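Translocator protein bipD (Burkholderia pseudomallei, PDB 3NFT) is required for invasion of epithelial cells and survival within host cells, and probably regulates secretion of the effectors BipB and BipC and their insertion into the target membrane. Local coordinates at residues M28-L33 and L282-S287; A36-R41 and R90-L95; G48-E53 and L75-D80; A55-P60 and R71-T76. All coordinates share one frame; numbering follows the deposited sequence.

Contact 1 of 4, residues M28-L33 and L282-S287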
loop_
_atom_site.group_PDB
_atom_site.type_symbol
_atom_site.label_atom_id
_atom_site.label_comp_id
_atom_site.label_asym_id
_atom_site.label_seq_id
_atom_site.Cartn_x
_atom_site.Cartn_y
_atom_site.Cartn_z
ATOM N N MET A 28 -14.237 -12.691 -6.624
ATOM C CA MET A 28 -15.088 -11.867 -5.761
ATOM C C MET A 28 -15.884 -12.677 -4.735
ATOM O O MET A 28 -16.211 -12.156 -3.664
ATOM C CB MET A 28 -16.028 -11.002 -6.611
ATOM C CG MET A 28 -15.265 -9.997 -7.467
ATOM S SD MET A 28 -16.279 -8.950 -8.530
ATOM C CE MET A 28 -15.130 -7.606 -8.834
ATOM N N THR A 29 -16.203 -13.934 -5.057
ATOM C CA THR A 29 -16.887 -14.828 -4.115
ATOM C C THR A 29 -16.009 -16.022 -3.737
ATOM O O THR A 29 -14.971 -16.269 -4.354
ATOM C CB THR A 29 -18.212 -15.366 -4.698
ATOM O OG1 THR A 29 -17.943 -16.361 -5.700
ATOM C CG2 THR A 29 -19.031 -14.215 -5.311
ATOM N N ASP A 30 -16.441 -16.754 -2.714
ATOM C CA ASP A 30 -15.744 -17.959 -2.280
ATOM C C ASP A 30 -15.703 -19.026 -3.378
ATOM O O ASP A 30 -14.682 -19.682 -3.556
ATOM C CB ASP A 30 -16.365 -18.523 -1.005
ATOM C CG ASP A 30 -16.170 -17.608 0.212
ATOM O OD1 ASP A 30 -16.729 -17.931 1.272
ATOM O OD2 ASP A 30 -15.466 -16.578 0.131
ATOM N N ASP A 31 -16.808 -19.195 -4.113
ATOM C CA ASP A 31 -16.821 -20.117 -5.250
ATOM C C ASP A 31 -15.793 -19.664 -6.291
ATOM O O ASP A 31 -15.078 -20.487 -6.860
ATOM C CB ASP A 31 -18.232 -20.206 -5.866
ATOM C CG ASP A 31 -18.409 -21.422 -6.772
ATOM O OD1 ASP A 31 -18.915 -21.251 -7.895
ATOM O OD2 ASP A 31 -18.046 -22.548 -6.366
ATOM N N ASP A 32 -15.704 -18.352 -6.515
ATOM C CA ASP A 32 -14.698 -17.802 -7.423
ATOM C C ASP A 32 -13.293 -18.156 -6.952
ATOM O O ASP A 32 -12.436 -18.479 -7.753
ATOM C CB ASP A 32 -14.771 -16.270 -7.525
ATOM C CG ASP A 32 -15.996 -15.762 -8.249
ATOM O OD1 ASP A 32 -16.680 -16.546 -8.934
ATOM O OD2 ASP A 32 -16.250 -14.540 -8.143
ATOM N N LEU A 33 -13.033 -18.048 -5.648
ATOM C CA LEU A 33 -11.717 -18.380 -5.134
ATOM C C LEU A 33 -11.377 -19.840 -5.406
ATOM O O LEU A 33 -10.275 -20.156 -5.867
ATOM C CB LEU A 33 -11.606 -18.064 -3.630
ATOM C CG LEU A 33 -11.430 -16.581 -3.285
ATOM C CD1 LEU A 33 -11.686 -16.264 -1.801
ATOM C CD2 LEU A 33 -10.023 -16.157 -3.659
ATOM N N LEU A 282 -8.276 -10.162 1.199
ATOM C CA LEU A 282 -7.326 -9.443 0.342
ATOM C C LEU A 282 -7.636 -9.614 -1.143
ATOM O O LEU A 282 -7.671 -8.640 -1.896
ATOM C CB LEU A 282 -5.885 -9.862 0.637
ATOM C CG LEU A 282 -4.748 -9.323 -0.248
ATOM C CD1 LEU A 282 -4.645 -7.782 -0.176
ATOM C CD2 LEU A 282 -3.397 -9.985 0.122
ATOM N N VAL A 283 -7.893 -10.846 -1.547
ATOM C CA VAL A 283 -8.230 -11.112 -2.936
ATOM C C VAL A 283 -9.533 -10.413 -3.312
ATOM O O VAL A 283 -9.640 -9.847 -4.400
ATOM C CB VAL A 283 -8.335 -12.619 -3.223
ATOM C CG1 VAL A 283 -8.967 -12.856 -4.628
ATOM C CG2 VAL A 283 -6.986 -13.241 -3.093
ATOM N N LYS A 284 -10.537 -10.475 -2.428
ATOM C CA LYS A 284 -11.824 -9.808 -2.700
ATOM C C LYS A 284 -11.655 -8.288 -2.827
ATOM O O LYS A 284 -12.247 -7.652 -3.698
ATOM C CB LYS A 284 -12.843 -10.165 -1.620
ATOM C CG LYS A 284 -13.331 -11.616 -1.697
ATOM C CD LYS A 284 -14.151 -12.025 -0.493
ATOM C CE LYS A 284 -14.463 -13.523 -0.535
ATOM N NZ LYS A 284 -15.424 -13.934 0.528
ATOM N N VAL A 285 -10.808 -7.710 -1.976
ATOM C CA VAL A 285 -10.480 -6.287 -2.064
ATOM C C VAL A 285 -9.767 -5.940 -3.373
ATOM O O VAL A 285 -10.139 -5.000 -4.071
ATOM C CB VAL A 285 -9.641 -5.814 -0.844
ATOM C CG1 VAL A 285 -9.059 -4.430 -1.092
ATOM C CG2 VAL A 285 -10.529 -5.816 0.383
ATOM N N LEU A 286 -8.758 -6.715 -3.726
ATOM C CA LEU A 286 -7.989 -6.464 -4.934
ATOM C C LEU A 286 -8.840 -6.634 -6.198
ATOM O O LEU A 286 -8.717 -5.842 -7.131
ATOM C CB LEU A 286 -6.780 -7.394 -5.002
ATOM C CG LEU A 286 -5.627 -7.175 -4.017
ATOM C CD1 LEU A 286 -4.641 -8.369 -4.123
ATOM C CD2 LEU A 286 -4.926 -5.867 -4.285
ATOM N N SER A 287 -9.717 -7.643 -6.200
ATOM C CA SER A 287 -10.591 -7.886 -7.340
ATOM C C SER A 287 -11.556 -6.737 -7.525
ATOM O O SER A 287 -11.772 -6.279 -8.650
ATOM C CB SER A 287 -11.358 -9.188 -7.131
ATOM O OG SER A 287 -10.413 -10.212 -7.068
#
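Lys284 reaches across from helix 244-295 to Asp30, its NZ lying 2.7 Å from Asp30 OD2 in a salt bridge. The ammonium comes to the syn side of that oxygen, 28° out of the carboxylate plane. A lysine chain extended beyond CG spans the gap, and on the way its CG passes the carbonyl oxygen of Met28 at 3.5 Å. Asp30 sits in the first turn of helix 30-35, where a negative charge is probably favourable to the helix dipole. A capping box forms at this end: Thr29 OG1 accepts from Asp32 N (3.1 Å), and Asp32 OD2 from Thr29 N, which arrives from above the carboxylate plane. OD2 also takes Met28 N, on its anti lone pair. Beneath the polar layer Leu33 CD2 packs on Val283 CG1 at 3.6 Å, and Leu95 of helix 76-103 backs both. Met28 CE lies 3.6 Å from Ser287 O, and its CG packs on the small Ser287 CB; Ser287 OG is hydrogen-bonded to Ala27 N. A short helix with a capping box at its N-terminus is thus fastened to the predicted coiled-coil helix by one ion pair near the surface over a buried apolar patch.

Contact 2 of 4, residues A36-R41 and R90-L95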
loop_
_atom_site.group_PDB
_atom_site.type_symbol
_atom_site.label_atom_id
_atom_site.label_comp_id
_atom_site.label_asym_id
_atom_site.label_seq_id
_atom_site.Cartn_x
_atom_site.Cartn_y
_atom_site.Cartn_z
ATOM N N ALA A 36 -10.427 -20.350 -8.854
ATOM C CA ALA A 36 -9.081 -19.846 -9.092
ATOM C C ALA A 36 -8.018 -20.735 -8.438
ATOM O O ALA A 36 -6.814 -20.415 -8.482
ATOM C CB ALA A 36 -8.958 -18.420 -8.592
ATOM N N GLY A 37 -8.434 -21.839 -7.834
ATOM C CA GLY A 37 -7.522 -22.842 -7.310
ATOM C C GLY A 37 -7.204 -22.726 -5.836
ATOM O O GLY A 37 -6.369 -23.470 -5.319
ATOM N N VAL A 38 -7.912 -21.847 -5.131
ATOM C CA VAL A 38 -7.650 -21.588 -3.709
ATOM C C VAL A 38 -8.853 -22.016 -2.843
ATOM O O VAL A 38 -9.949 -21.510 -3.012
ATOM C CB VAL A 38 -7.332 -20.087 -3.496
ATOM C CG1 VAL A 38 -7.080 -19.768 -2.009
ATOM C CG2 VAL A 38 -6.105 -19.680 -4.330
ATOM N N ASP A 39 -8.629 -22.959 -1.929
ATOM C CA ASP A 39 -9.656 -23.436 -1.015
ATOM C C ASP A 39 -9.037 -23.685 0.341
ATOM O O ASP A 39 -8.423 -24.722 0.567
ATOM C CB ASP A 39 -10.307 -24.715 -1.547
ATOM C CG ASP A 39 -11.496 -25.164 -0.705
ATOM O OD1 ASP A 39 -12.182 -26.115 -1.133
ATOM O OD2 ASP A 39 -11.747 -24.615 0.390
ATOM N N ARG A 40 -9.203 -22.719 1.244
ATOM C CA ARG A 40 -8.601 -22.810 2.558
ATOM C C ARG A 40 -9.101 -23.963 3.393
ATOM O O ARG A 40 -8.460 -24.368 4.351
ATOM C CB ARG A 40 -8.793 -21.508 3.338
ATOM C CG ARG A 40 -10.263 -21.105 3.549
ATOM C CD ARG A 40 -10.420 -19.820 4.335
ATOM N NE ARG A 40 -10.312 -20.096 5.746
ATOM C CZ ARG A 40 -11.001 -19.512 6.725
ATOM N NH1 ARG A 40 -11.900 -18.539 6.489
ATOM N NH2 ARG A 40 -10.826 -19.941 7.959
ATOM N N ARG A 41 -10.303 -24.460 3.081
ATOM C CA ARG A 41 -10.861 -25.565 3.833
ATOM C C ARG A 41 -9.982 -26.828 3.749
ATOM O O ARG A 41 -9.975 -27.646 4.660
ATOM C CB ARG A 41 -12.298 -25.881 3.345
ATOM C CG ARG A 41 -13.296 -24.703 3.470
ATOM C CD ARG A 41 -14.660 -24.956 2.778
ATOM N NE ARG A 41 -14.421 -25.398 1.420
ATOM C CZ ARG A 41 -15.344 -25.938 0.639
ATOM N NH1 ARG A 41 -16.589 -26.061 1.077
ATOM N NH2 ARG A 41 -15.014 -26.357 -0.571
ATOM N N ARG A 90 1.193 -22.147 -2.312
ATOM C CA ARG A 90 1.531 -22.022 -3.747
ATOM C C ARG A 90 0.337 -21.463 -4.531
ATOM O O ARG A 90 0.471 -20.531 -5.339
ATOM C CB ARG A 90 1.982 -23.360 -4.327
ATOM C CG ARG A 90 3.324 -23.809 -3.800
ATOM C CD ARG A 90 3.929 -24.936 -4.679
ATOM N NE ARG A 90 4.779 -25.866 -3.925
ATOM C CZ ARG A 90 5.921 -25.548 -3.308
ATOM N NH1 ARG A 90 6.394 -24.303 -3.310
ATOM N NH2 ARG A 90 6.598 -26.494 -2.665
ATOM N N ALA A 91 -0.845 -21.986 -4.232
ATOM C CA ALA A 91 -2.052 -21.539 -4.920
ATOM C C ALA A 91 -2.355 -20.076 -4.609
ATOM O O ALA A 91 -2.742 -19.291 -5.482
ATOM C CB ALA A 91 -3.226 -22.439 -4.561
ATOM N N GLN A 92 -2.151 -19.696 -3.348
ATOM C CA GLN A 92 -2.374 -18.317 -2.952
ATOM C C GLN A 92 -1.408 -17.374 -3.655
ATOM O O GLN A 92 -1.801 -16.311 -4.153
ATOM C CB GLN A 92 -2.219 -18.169 -1.453
ATOM C CG GLN A 92 -3.305 -18.761 -0.615
ATOM C CD GLN A 92 -2.988 -18.685 0.873
ATOM O OE1 GLN A 92 -1.870 -18.995 1.286
ATOM N NE2 GLN A 92 -3.996 -18.297 1.696
ATOM N N ARG A 93 -0.128 -17.742 -3.661
ATOM C CA ARG A 93 0.887 -16.917 -4.332
ATOM C C ARG A 93 0.583 -16.769 -5.819
ATOM O O ARG A 93 0.711 -15.681 -6.390
ATOM C CB ARG A 93 2.284 -17.517 -4.136
ATOM C CG ARG A 93 3.395 -16.586 -4.646
ATOM C CD ARG A 93 4.808 -17.074 -4.318
ATOM N NE ARG A 93 5.824 -16.097 -4.756
ATOM C CZ ARG A 93 6.458 -15.214 -3.977
ATOM N NH1 ARG A 93 6.232 -15.138 -2.668
ATOM N NH2 ARG A 93 7.360 -14.398 -4.520
ATOM N N ASN A 94 0.197 -17.877 -6.446
ATOM C CA ASN A 94 -0.128 -17.866 -7.880
ATOM C C ASN A 94 -1.271 -16.892 -8.167
ATOM O O ASN A 94 -1.218 -16.134 -9.140
ATOM C CB ASN A 94 -0.513 -19.260 -8.372
ATOM C CG ASN A 94 0.675 -20.212 -8.528
ATOM O OD1 ASN A 94 0.470 -21.417 -8.703
ATOM N ND2 ASN A 94 1.897 -19.696 -8.472
ATOM N N LEU A 95 -2.300 -16.902 -7.324
ATOM C CA LEU A 95 -3.438 -16.010 -7.528
ATOM C C LEU A 95 -3.007 -14.543 -7.358
ATOM O O LEU A 95 -3.398 -13.674 -8.113
ATOM C CB LEU A 95 -4.590 -16.374 -6.588
ATOM C CG LEU A 95 -5.858 -15.508 -6.631
ATOM C CD1 LEU A 95 -6.364 -15.285 -8.058
ATOM C CD2 LEU A 95 -6.969 -16.112 -5.764
HETATM O O HOH W 1 -4.179 -20.178 -7.714
#
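The carbonyl oxygen of Ala36 is gripped twice: Arg98 donates to it through NH2, and a water donates at 2.8 Å to Ala36 O. The same water gives its other proton to Ala91 O, also at 2.8 Å, and so bridges the loop to helix 76-103. Beside this polar link Ala91 CB comes within 3.4 Å of Gly37 O, an approach that suits the small methyl of alanine.

Gly37 ends helix 30-35 in a Schellman motif. Its positive phi of 96° would press a side chain against the carbonyl oxygen of Ala36, and glycine answers this demand. The turn sends the chain along the surface of helix 76-103, where Val38 makes most of the apolar contact. With CG1 anti to the backbone N and CG2 anti to the carbonyl carbon, its two branches part: CG2 lies 3.6 Å from Ala91 O and 3.9 Å from Leu95 CD2, while CG1 meets Gln92 CG at 4.1 Å, the two side chains crossing at about a right angle. Branching at CB lets one residue touch Ala91, Gln92 and Leu95 at once. Leu95 also takes the methyl of Ala36, CD1 to CB at 4.1 Å. Gln92, buried, points its amide toward helix 244-295, where NE2 makes a weak hydrogen bond to Asn276. Asp39, in one of two modelled conformers, caps the start of helix 41-56 by accepting from Arg41 N at OD2. Arg41 also grips the carboxylate side-on, NE to OD2 and NH2 to OD1, so that OD2 takes two donors.

Contact 3 of 4, residues G48-E53 and L75-D80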
loop_
_atom_site.group_PDB
_atom_site.type_symbol
_atom_site.label_atom_id
_atom_site.label_comp_id
_atom_site.label_asym_id
_atom_site.label_seq_id
_atom_site.Cartn_x
_atom_site.Cartn_y
_atom_site.Cartn_z
ATOM N N GLY A 48 -6.863 -30.137 11.028
ATOM C CA GLY A 48 -7.821 -30.652 12.001
ATOM C C GLY A 48 -7.708 -32.155 12.184
ATOM O O GLY A 48 -7.751 -32.675 13.290
ATOM N N ALA A 49 -7.560 -32.874 11.080
ATOM C CA ALA A 49 -7.367 -34.346 11.134
ATOM C C ALA A 49 -6.098 -34.723 11.894
ATOM O O ALA A 49 -6.081 -35.692 12.641
ATOM C CB ALA A 49 -7.357 -34.960 9.738
ATOM N N ALA A 50 -5.041 -33.929 11.694
ATOM C CA ALA A 50 -3.785 -34.190 12.407
ATOM C C ALA A 50 -3.949 -33.951 13.890
ATOM O O ALA A 50 -3.490 -34.732 14.725
ATOM C CB ALA A 50 -2.695 -33.309 11.828
ATOM N N ILE A 51 -4.657 -32.881 14.238
ATOM C CA ILE A 51 -5.001 -32.627 15.635
ATOM C C ILE A 51 -5.811 -33.784 16.248
ATOM O O ILE A 51 -5.524 -34.253 17.346
ATOM C CB ILE A 51 -5.738 -31.295 15.816
ATOM C CG1 ILE A 51 -4.820 -30.138 15.463
ATOM C CG2 ILE A 51 -6.284 -31.182 17.239
ATOM C CD1 ILE A 51 -5.494 -28.778 15.343
ATOM N N ASP A 52 -6.795 -34.279 15.511
ATOM C CA ASP A 52 -7.547 -35.422 15.990
ATOM C C ASP A 52 -6.703 -36.677 16.150
ATOM O O ASP A 52 -6.884 -37.431 17.100
ATOM C CB ASP A 52 -8.724 -35.752 15.079
ATOM C CG ASP A 52 -9.860 -34.722 15.141
ATOM O OD1 ASP A 52 -9.905 -33.854 16.039
ATOM O OD2 ASP A 52 -10.648 -34.721 14.206
ATOM N N GLU A 53 -5.741 -36.879 15.239
ATOM C CA GLU A 53 -4.849 -38.027 15.343
ATOM C C GLU A 53 -4.008 -37.938 16.603
ATOM O O GLU A 53 -3.859 -38.909 17.334
ATOM C CB GLU A 53 -3.937 -38.125 14.129
ATOM C CG GLU A 53 -3.208 -39.440 14.030
ATOM C CD GLU A 53 -4.090 -40.644 13.770
ATOM O OE1 GLU A 53 -5.229 -40.436 13.263
ATOM O OE2 GLU A 53 -3.699 -41.788 14.078
ATOM N N LEU A 75 1.107 -41.430 11.410
ATOM C CA LEU A 75 1.812 -40.162 11.190
ATOM C C LEU A 75 1.564 -39.568 9.794
ATOM O O LEU A 75 1.847 -38.392 9.553
ATOM C CB LEU A 75 3.318 -40.335 11.433
ATOM C CG LEU A 75 3.715 -40.840 12.801
ATOM C CD1 LEU A 75 5.231 -41.171 12.814
ATOM C CD2 LEU A 75 3.366 -39.801 13.876
ATOM N N THR A 76 1.074 -40.387 8.867
ATOM C CA THR A 76 0.813 -39.882 7.527
ATOM C C THR A 76 -0.249 -38.772 7.522
ATOM O O THR A 76 -0.296 -37.986 6.569
ATOM C CB THR A 76 0.378 -40.977 6.546
ATOM O OG1 THR A 76 -0.974 -41.407 6.814
ATOM C CG2 THR A 76 1.356 -42.184 6.618
ATOM N N VAL A 77 -1.128 -38.739 8.523
ATOM C CA VAL A 77 -2.088 -37.654 8.604
ATOM C C VAL A 77 -1.387 -36.301 8.734
ATOM O O VAL A 77 -1.822 -35.269 8.224
ATOM C CB VAL A 77 -3.052 -37.916 9.796
ATOM C CG1 VAL A 77 -4.139 -36.858 9.886
ATOM C CG2 VAL A 77 -3.658 -39.350 9.701
ATOM N N PHE A 78 -0.284 -36.293 9.457
ATOM C CA PHE A 78 0.488 -35.092 9.585
ATOM C C PHE A 78 1.185 -34.706 8.287
ATOM O O PHE A 78 1.279 -33.523 7.962
ATOM C CB PHE A 78 1.539 -35.255 10.704
ATOM C CG PHE A 78 0.972 -35.541 12.072
ATOM C CD1 PHE A 78 0.544 -36.839 12.405
ATOM C CD2 PHE A 78 0.783 -34.532 13.031
ATOM C CE1 PHE A 78 -0.014 -37.133 13.620
ATOM C CE2 PHE A 78 0.240 -34.837 14.273
ATOM C CZ PHE A 78 -0.166 -36.137 14.574
ATOM N N ASP A 79 1.702 -35.701 7.558
ATOM C CA ASP A 79 2.251 -35.470 6.230
ATOM C C ASP A 79 1.222 -34.848 5.300
ATOM O O ASP A 79 1.511 -33.887 4.608
ATOM C CB ASP A 79 2.779 -36.758 5.605
ATOM C CG ASP A 79 3.877 -37.405 6.432
ATOM O OD1 ASP A 79 4.880 -36.702 6.767
ATOM O OD2 ASP A 79 3.732 -38.615 6.750
ATOM N N ASP A 80 0.001 -35.363 5.335
ATOM C CA ASP A 80 -1.056 -34.867 4.470
ATOM C C ASP A 80 -1.283 -33.381 4.788
ATOM O O ASP A 80 -1.513 -32.576 3.893
ATOM C CB ASP A 80 -2.381 -35.604 4.737
ATOM C CG ASP A 80 -2.415 -37.061 4.249
ATOM O OD1 ASP A 80 -1.618 -37.450 3.391
ATOM O OD2 ASP A 80 -3.320 -37.812 4.717
#
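The antiparallel helical hairpin near the N-terminus, made of helix 41-56 and the beginning of helix 76-103 and joined through a small two-stranded sheet, is zipped here by Ala49, Ala50 and Glu53 against Val77 and Phe78. The short helical segments run at 160° to each other and their axes approach to 8.4 Å, a close spacing that the two alanines permit. Val77 points toward the partner helix and sets CG1 against its backbone, 3.5 Å from Ala49 C and 3.7 Å from Ala49 CB. Phe78 starts out along the interface and swings inward, with CG anti to the carbonyl carbon (chi1 -60°). Its ring then lies so that Ala50 CB sits over one face, 4.3 Å from the centroid, in a CH-pi contact, and CZ touches Ala50 O at 3.6 Å. Phe151 of helix 121-160 also meets the ring, the two planes steeply inclined, so the phenylalanine joins the hairpin to the long helix behind it. Glu53 combines both characters of the site. Its CG approaches Phe78 CE1 at 4.0 Å, the chain bends at chi2 (67°), and the carboxylate stands nearly perpendicular to the ring. From there OE1 lies alongside Val77 CG2, while OE2 accepts from the backbone N of Asn74 and forms a salt bridge with Arg71. An aliphatic shaft that packs beside the aromatic ring therefore ends in a carboxylate that ties down the loop leading into helix 76-103, coupling apolar closure of the hairpin to polar fixing of its connection.

Contact 4 of 4, residues A55-P60 and R71-T76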
loop_
_atom_site.group_PDB
_atom_site.type_symbol
_atom_site.label_atom_id
_atom_site.label_comp_id
_atom_site.label_asym_id
_atom_site.label_seq_id
_atom_site.Cartn_x
_atom_site.Cartn_y
_atom_site.Cartn_z
ATOM N N ALA A 55 -4.693 -36.195 19.302
ATOM C CA ALA A 55 -5.586 -36.326 20.443
ATOM C C ALA A 55 -5.906 -37.780 20.750
ATOM O O ALA A 55 -6.078 -38.160 21.927
ATOM C CB ALA A 55 -6.905 -35.551 20.178
ATOM N N SER A 56 -6.013 -38.591 19.696
ATOM C CA SER A 56 -6.378 -39.999 19.830
ATOM C C SER A 56 -5.276 -40.877 20.429
ATOM O O SER A 56 -5.532 -41.985 20.885
ATOM C CB SER A 56 -6.826 -40.559 18.482
ATOM O OG SER A 56 -5.739 -40.916 17.665
ATOM N N LEU A 57 -4.030 -40.403 20.388
ATOM C CA LEU A 57 -2.943 -41.187 20.934
ATOM C C LEU A 57 -3.178 -41.452 22.429
ATOM O O LEU A 57 -3.607 -40.552 23.156
ATOM C CB LEU A 57 -1.612 -40.484 20.653
ATOM C CG LEU A 57 -0.363 -41.317 20.866
ATOM C CD1 LEU A 57 0.669 -40.984 19.855
ATOM C CD2 LEU A 57 0.125 -41.062 22.299
ATOM N N ARG A 58 -2.945 -42.690 22.854
ATOM C CA ARG A 58 -3.082 -43.089 24.239
ATOM C C ARG A 58 -2.042 -44.074 24.627
ATOM O O ARG A 58 -1.748 -44.997 23.869
ATOM C CB ARG A 58 -4.424 -43.769 24.443
ATOM C CG ARG A 58 -5.495 -42.823 24.373
ATOM C CD ARG A 58 -6.674 -43.430 24.907
ATOM N NE ARG A 58 -7.747 -42.480 24.962
ATOM C CZ ARG A 58 -8.947 -42.819 25.422
ATOM N NH1 ARG A 58 -9.132 -44.043 25.911
ATOM N NH2 ARG A 58 -9.902 -41.917 25.470
ATOM N N LEU A 59 -1.483 -43.878 25.822
ATOM C CA LEU A 59 -0.546 -44.838 26.358
ATOM C C LEU A 59 -1.270 -46.084 26.863
ATOM O O LEU A 59 -2.472 -46.047 27.123
ATOM C CB LEU A 59 0.286 -44.206 27.498
ATOM C CG LEU A 59 1.165 -43.014 27.099
ATOM C CD1 LEU A 59 2.173 -42.662 28.201
ATOM C CD2 LEU A 59 1.906 -43.153 25.807
ATOM N N PRO A 60 -0.538 -47.201 27.026
ATOM C CA PRO A 60 -1.123 -48.371 27.656
ATOM C C PRO A 60 -1.656 -48.059 29.060
ATOM O O PRO A 60 -1.277 -47.056 29.656
ATOM C CB PRO A 60 0.046 -49.367 27.710
ATOM C CG PRO A 60 1.091 -48.836 26.808
ATOM C CD PRO A 60 0.884 -47.394 26.698
ATOM N N ARG A 71 -2.859 -46.613 22.007
ATOM C CA ARG A 71 -3.126 -46.318 20.608
ATOM C C ARG A 71 -2.008 -45.425 20.098
ATOM O O ARG A 71 -1.704 -44.414 20.725
ATOM C CB ARG A 71 -4.468 -45.611 20.418
ATOM C CG ARG A 71 -4.757 -45.335 18.953
ATOM C CD ARG A 71 -6.081 -44.637 18.703
ATOM N NE ARG A 71 -6.501 -44.807 17.314
ATOM C CZ ARG A 71 -6.063 -44.120 16.265
ATOM N NH1 ARG A 71 -5.133 -43.181 16.383
ATOM N NH2 ARG A 71 -6.560 -44.397 15.059
ATOM N N ARG A 72 -1.374 -45.847 19.011
ATOM C CA ARG A 72 -0.307 -45.098 18.346
ATOM C C ARG A 72 -0.883 -44.261 17.207
ATOM O O ARG A 72 -2.004 -44.505 16.744
ATOM C CB ARG A 72 0.761 -46.062 17.861
ATOM C CG ARG A 72 1.467 -46.743 19.061
ATOM C CD ARG A 72 2.213 -47.934 18.685
ATOM N NE ARG A 72 2.490 -48.864 19.797
ATOM C CZ ARG A 72 3.676 -49.295 20.198
ATOM N NH1 ARG A 72 4.804 -48.905 19.598
ATOM N NH2 ARG A 72 3.733 -50.155 21.212
ATOM N N ALA A 73 -0.091 -43.302 16.732
ATOM C CA ALA A 73 -0.500 -42.354 15.734
ATOM C C ALA A 73 -0.151 -42.803 14.321
ATOM O O ALA A 73 0.977 -43.214 14.055
ATOM C CB ALA A 73 0.179 -40.964 16.026
ATOM N N ASN A 74 -1.083 -42.625 13.387
ATOM C CA ASN A 74 -0.843 -42.735 11.953
ATOM C C ASN A 74 -0.213 -41.422 11.540
ATOM O O ASN A 74 -0.876 -40.402 11.379
ATOM C CB ASN A 74 -2.164 -43.005 11.190
ATOM C CG ASN A 74 -1.997 -43.025 9.700
ATOM O OD1 ASN A 74 -0.894 -42.823 9.187
ATOM N ND2 ASN A 74 -3.119 -43.268 8.962
ATOM N N LEU A 75 1.107 -41.430 11.410
ATOM C CA LEU A 75 1.812 -40.162 11.190
ATOM C C LEU A 75 1.564 -39.568 9.794
ATOM O O LEU A 75 1.847 -38.392 9.553
ATOM C CB LEU A 75 3.318 -40.335 11.433
ATOM C CG LEU A 75 3.715 -40.840 12.801
ATOM C CD1 LEU A 75 5.231 -41.171 12.814
ATOM C CD2 LEU A 75 3.366 -39.801 13.876
ATOM N N THR A 76 1.074 -40.387 8.867
ATOM C CA THR A 76 0.813 -39.882 7.527
ATOM C C THR A 76 -0.249 -38.772 7.522
ATOM O O THR A 76 -0.296 -37.986 6.569
ATOM C CB THR A 76 0.378 -40.977 6.546
ATOM O OG1 THR A 76 -0.974 -41.407 6.814
ATOM C CG2 THR A 76 1.356 -42.184 6.618
#
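Arg58 and Arg71 pair through their backbones as a single antiparallel, hydrogen-bonded bridge: Arg58 N donates to Arg71 O at 3.0 Å, nearly straight at 165°, and Arg71 N donates to Arg58 O at 2.7 Å. The side chains then part. Arg58 leads outward, whereas Arg71 runs back toward helix 41-56 with CG anti to the backbone N (chi1 -179°) and the chain extended as far as NE. This stretched shape lays its methylenes alongside Ser56, CD 3.5 Å from Ser56 O, and carries NH1 on to Glu53. In Ser56, modelled in two conformers, OG sits between the backbone N and the carbonyl carbon (chi1 81°), which turns it back to bond to Glu53 O. Leu57 bends toward residues 71-73, where CG rests 3.4 Å from Arg71 O and CD1 packs on Ala73 CB at 3.9 Å. Met158 and Ser159 of helix 121-160 also touch this leucine. Further along, Asn74 caps the coming helix, OD1 taking both Thr76 N and Thr76 OG1 from one face of its plane. Two backbone bonds thus align the chains leaving and re-entering the helical hairpin, while the extended arginine brings its positive charge to helix 41-56.

Contacts 3 and 4 lie side by side, centres 10 Å apart, sharing Leu75 and Thr76 and coupled by the carboxylate of Glu53. Contacts 1 and 2 form a second pair, centres 11 Å apart, joined where Leu33 O meets Val38 N and where Leu95 packs on Leu33 and Val283. About 21 Å separates the centres of contacts 2 and 3, which both use helix 76-103; contacts 1 and 4, with centres about 39 Å apart, fall on opposite sides of the chain's centre. The other three are nested within the loop closed by contact 1. Together they lay the N-terminal region along the long helices, consistent with its role as an intramolecular chaperone that prevents premature oligomerization through the coiled coil.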